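Local coordinates for type IV pilus assembly protein PilC (Thermus thermophilus, PDB 2WHN) that is probably an essential inner-membrane component of the type IV pilus machinery, controlling pilus assembly and disassembly and supporting the PilB ATPase, at residues K13-A16 with I17-Q21. Numbering follows the deposited sequence.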
ATOM      1  N   LYS A  13      10.735   1.032  -5.054  1.00 31.18           N
ATOM      2  CA  LYS A  13      10.315  -0.079  -5.895  1.00 31.53           C
ATOM      3  C   LYS A  13       9.213  -0.882  -5.212  1.00 30.99           C
ATOM      4  O   LYS A  13       8.159  -1.124  -5.799  1.00 30.47           O
ATOM      5  CB  LYS A  13      11.495  -0.989  -6.243  1.00 31.70           C
ATOM      6  CG  LYS A  13      11.255  -1.839  -7.484  1.00 33.66           C
ATOM      7  CD  LYS A  13      12.417  -2.779  -7.766  1.00 36.47           C
ATOM      8  CE  LYS A  13      12.653  -3.726  -6.598  1.00 40.67           C
ATOM      9  NZ  LYS A  13      11.376  -4.255  -6.039  1.00 40.41           N
ATOM     10  N   ASP A  14       9.442  -1.244  -3.953  1.00 30.91           N
ATOM     11  CA  ASP A  14       8.474  -2.030  -3.194  1.00 30.88           C
ATOM     12  C   ASP A  14       7.110  -1.343  -3.169  1.00 30.69           C
ATOM     13  O   ASP A  14       6.076  -1.984  -3.360  1.00 29.88           O
ATOM     14  CB  ASP A  14       8.970  -2.261  -1.770  1.00 31.21           C
ATOM     15  CG  ASP A  14      10.348  -2.898  -1.728  1.00 34.61           C
ATOM     16  OD1 ASP A  14      10.435  -4.142  -1.811  1.00 35.81           O
ATOM     17  OD2 ASP A  14      11.345  -2.154  -1.612  1.00 37.28           O
ATOM     18  N   LEU A  15       7.116  -0.034  -2.937  1.00 30.17           N
ATOM     19  CA  LEU A  15       5.878   0.731  -2.854  1.00 29.30           C
ATOM     20  C   LEU A  15       5.184   0.855  -4.208  1.00 28.31           C
ATOM     21  O   LEU A  15       3.957   0.776  -4.295  1.00 29.21           O
ATOM     22  CB  LEU A  15       6.129   2.117  -2.252  1.00 29.23           C
ATOM     23  CG  LEU A  15       4.871   2.969  -2.060  1.00 29.04           C
ATOM     24  CD1 LEU A  15       3.896   2.278  -1.103  1.00 29.07           C
ATOM     25  CD2 LEU A  15       5.229   4.351  -1.549  1.00 32.36           C
ATOM     26  N   ALA A  16       5.968   1.050  -5.264  1.00 27.24           N
ATOM     27  CA  ALA A  16       5.421   1.121  -6.616  1.00 26.72           C
ATOM     28  C   ALA A  16       4.733  -0.183  -7.015  1.00 26.67           C
ATOM     29  O   ALA A  16       3.635  -0.171  -7.570  1.00 26.03           O
ATOM     30  CB  ALA A  16       6.510   1.477  -7.616  1.00 26.12           C
ATOM     31  N   ILE A  17       5.395  -1.305  -6.747  1.00 26.71           N
ATOM     32  CA  ILE A  17       4.836  -2.620  -7.052  1.00 26.94           C
ATOM     33  C   ILE A  17       3.540  -2.858  -6.281  1.00 27.17           C
ATOM     34  O   ILE A  17       2.496  -3.152  -6.873  1.00 26.91           O
ATOM     35  CB  ILE A  17       5.857  -3.743  -6.753  1.00 27.12           C
ATOM     36  CG1 ILE A  17       7.033  -3.647  -7.722  1.00 27.90           C
ATOM     37  CG2 ILE A  17       5.201  -5.116  -6.852  1.00 26.88           C
ATOM     38  CD1 ILE A  17       8.140  -4.640  -7.445  1.00 31.67           C
ATOM     39  N   PHE A  18       3.592  -2.660  -4.966  1.00 26.66           N
ATOM     40  CA  PHE A  18       2.393  -2.755  -4.135  1.00 25.72           C
ATOM     41  C   PHE A  18       1.235  -1.942  -4.705  1.00 25.73           C
ATOM     42  O   PHE A  18       0.105  -2.429  -4.791  1.00 25.49           O
ATOM     43  CB  PHE A  18       2.678  -2.285  -2.711  1.00 25.35           C
ATOM     44  CG  PHE A  18       1.432  -2.003  -1.910  1.00 25.79           C
ATOM     45  CD1 PHE A  18       0.681  -3.039  -1.389  1.00 26.65           C
ATOM     46  CD2 PHE A  18       1.013  -0.704  -1.691  1.00 25.01           C
ATOM     47  CE1 PHE A  18      -0.468  -2.786  -0.660  1.00 29.40           C
ATOM     48  CE2 PHE A  18      -0.126  -0.443  -0.955  1.00 29.40           C
ATOM     49  CZ  PHE A  18      -0.875  -1.483  -0.446  1.00 27.56           C
ATOM     50  N   SER A  19       1.507  -0.680  -5.027  1.00 25.63           N
ATOM     51  CA  SER A  19       0.477   0.250  -5.483  1.00 24.54           C
ATOM     52  C   SER A  19      -0.129  -0.191  -6.816  1.00 24.30           C
ATOM     53  O   SER A  19      -1.337  -0.097  -7.014  1.00 23.78           O
ATOM     54  CB  SER A  19       1.047   1.670  -5.609  1.00 25.23           C
ATOM     55  OG  SER A  19       1.516   2.157  -4.361  1.00 26.79           O
ATOM     56  N   ARG A  20       0.721  -0.644  -7.734  1.00 24.08           N
ATOM     57  CA  ARG A  20       0.257  -1.188  -9.008  1.00 23.45           C
ATOM     58  C   ARG A  20      -0.609  -2.443  -8.824  1.00 23.66           C
ATOM     59  O   ARG A  20      -1.683  -2.567  -9.418  1.00 22.79           O
ATOM     60  CB  ARG A  20       1.443  -1.487  -9.927  1.00 23.25           C
ATOM     61  CG  ARG A  20       1.037  -2.022 -11.294  1.00 23.64           C
ATOM     62  CD  ARG A  20      -0.055  -1.151 -11.908  1.00 23.79           C
ATOM     63  NE  ARG A  20       0.457   0.169 -12.265  1.00 24.38           N
ATOM     64  CZ  ARG A  20      -0.307   1.216 -12.567  1.00 25.42           C
ATOM     65  NH1 ARG A  20      -1.632   1.104 -12.556  1.00 18.22           N
ATOM     66  NH2 ARG A  20       0.257   2.375 -12.884  1.00 23.23           N
ATOM     67  N   GLN A  21      -0.130  -3.376  -8.007  1.00 24.20           N
ATOM     68  CA  GLN A  21      -0.874  -4.601  -7.718  1.00 24.39           C
ATOM     69  C   GLN A  21      -2.273  -4.300  -7.202  1.00 24.87           C
ATOM     70  O   GLN A  21      -3.257  -4.881  -7.665  1.00 23.28           O
ATOM     71  CB  GLN A  21      -0.125  -5.450  -6.693  1.00 24.91           C
ATOM     72  CG  GLN A  21       1.144  -6.102  -7.229  1.00 24.52           C
ATOM     73  CD  GLN A  21       1.978  -6.720  -6.127  1.00 28.45           C
ATOM     74  OE1 GLN A  21       1.907  -6.304  -4.970  1.00 28.79           O
ATOM     75  NE2 GLN A  21       2.751  -7.744  -6.474  1.00 29.81           N
TER
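Leu15 O takes two hydrogen bonds from Ser19, one turn further along helix 12-28. The hydroxyl donates over 2.8 Å from Ser19 OG to Leu15 O, and the amide over 2.9 Å from Ser19 N to Leu15 O with an N-H...O angle of 157°. The hydroxyl lies on one side of the carbonyl plane, tilted 33° from it, and the amide on the other, so each uses its own part of the oxygen. Ser19 chi1 of -61° sets OG beside its own backbone N and turns it back over the preceding turn. The same hydroxyl is also hydrogen-bonded to Tyr79 OH, which ties this turn to helix 77-89.

Regular i to i+4 backbone bonds flank this pair: Ile17 N to Lys13 O at 2.9 Å, Phe18 N to Asp14 O, and Arg20 N to Ala16 O at 3.0 Å. Arg20 rests its CB 3.5 Å from Ala16 O, while its guanidinium forms salt bridges with Asp97 and Glu104 of helix 92-109.

Packing divides between two sides of the helix. On the buried side Leu15 CD1 lies 4.2 Å from Phe18 CD2, approaching the ring at a slant, and 4.0 Å from Ser19 OG. Leu15 also packs on Leu103, and Phe18 meets Phe48 edge-to-face. On the exposed side Lys13 and Ile17 run side by side. Bends at chi3 and chi4 curl the lysine so that NZ comes 3.5 Å from the methyl Ile17 CD1, a van der Waals contact and not a polar bond.

Chemically, the buried Ser19 hydroxyl is satisfied by Leu15 O and Tyr79 OH together without interrupting the i to i+4 pattern, the first bond being a common one for a serine inside a helix; the second joins neighbouring helices of this all-helical N-terminal domain of PilC.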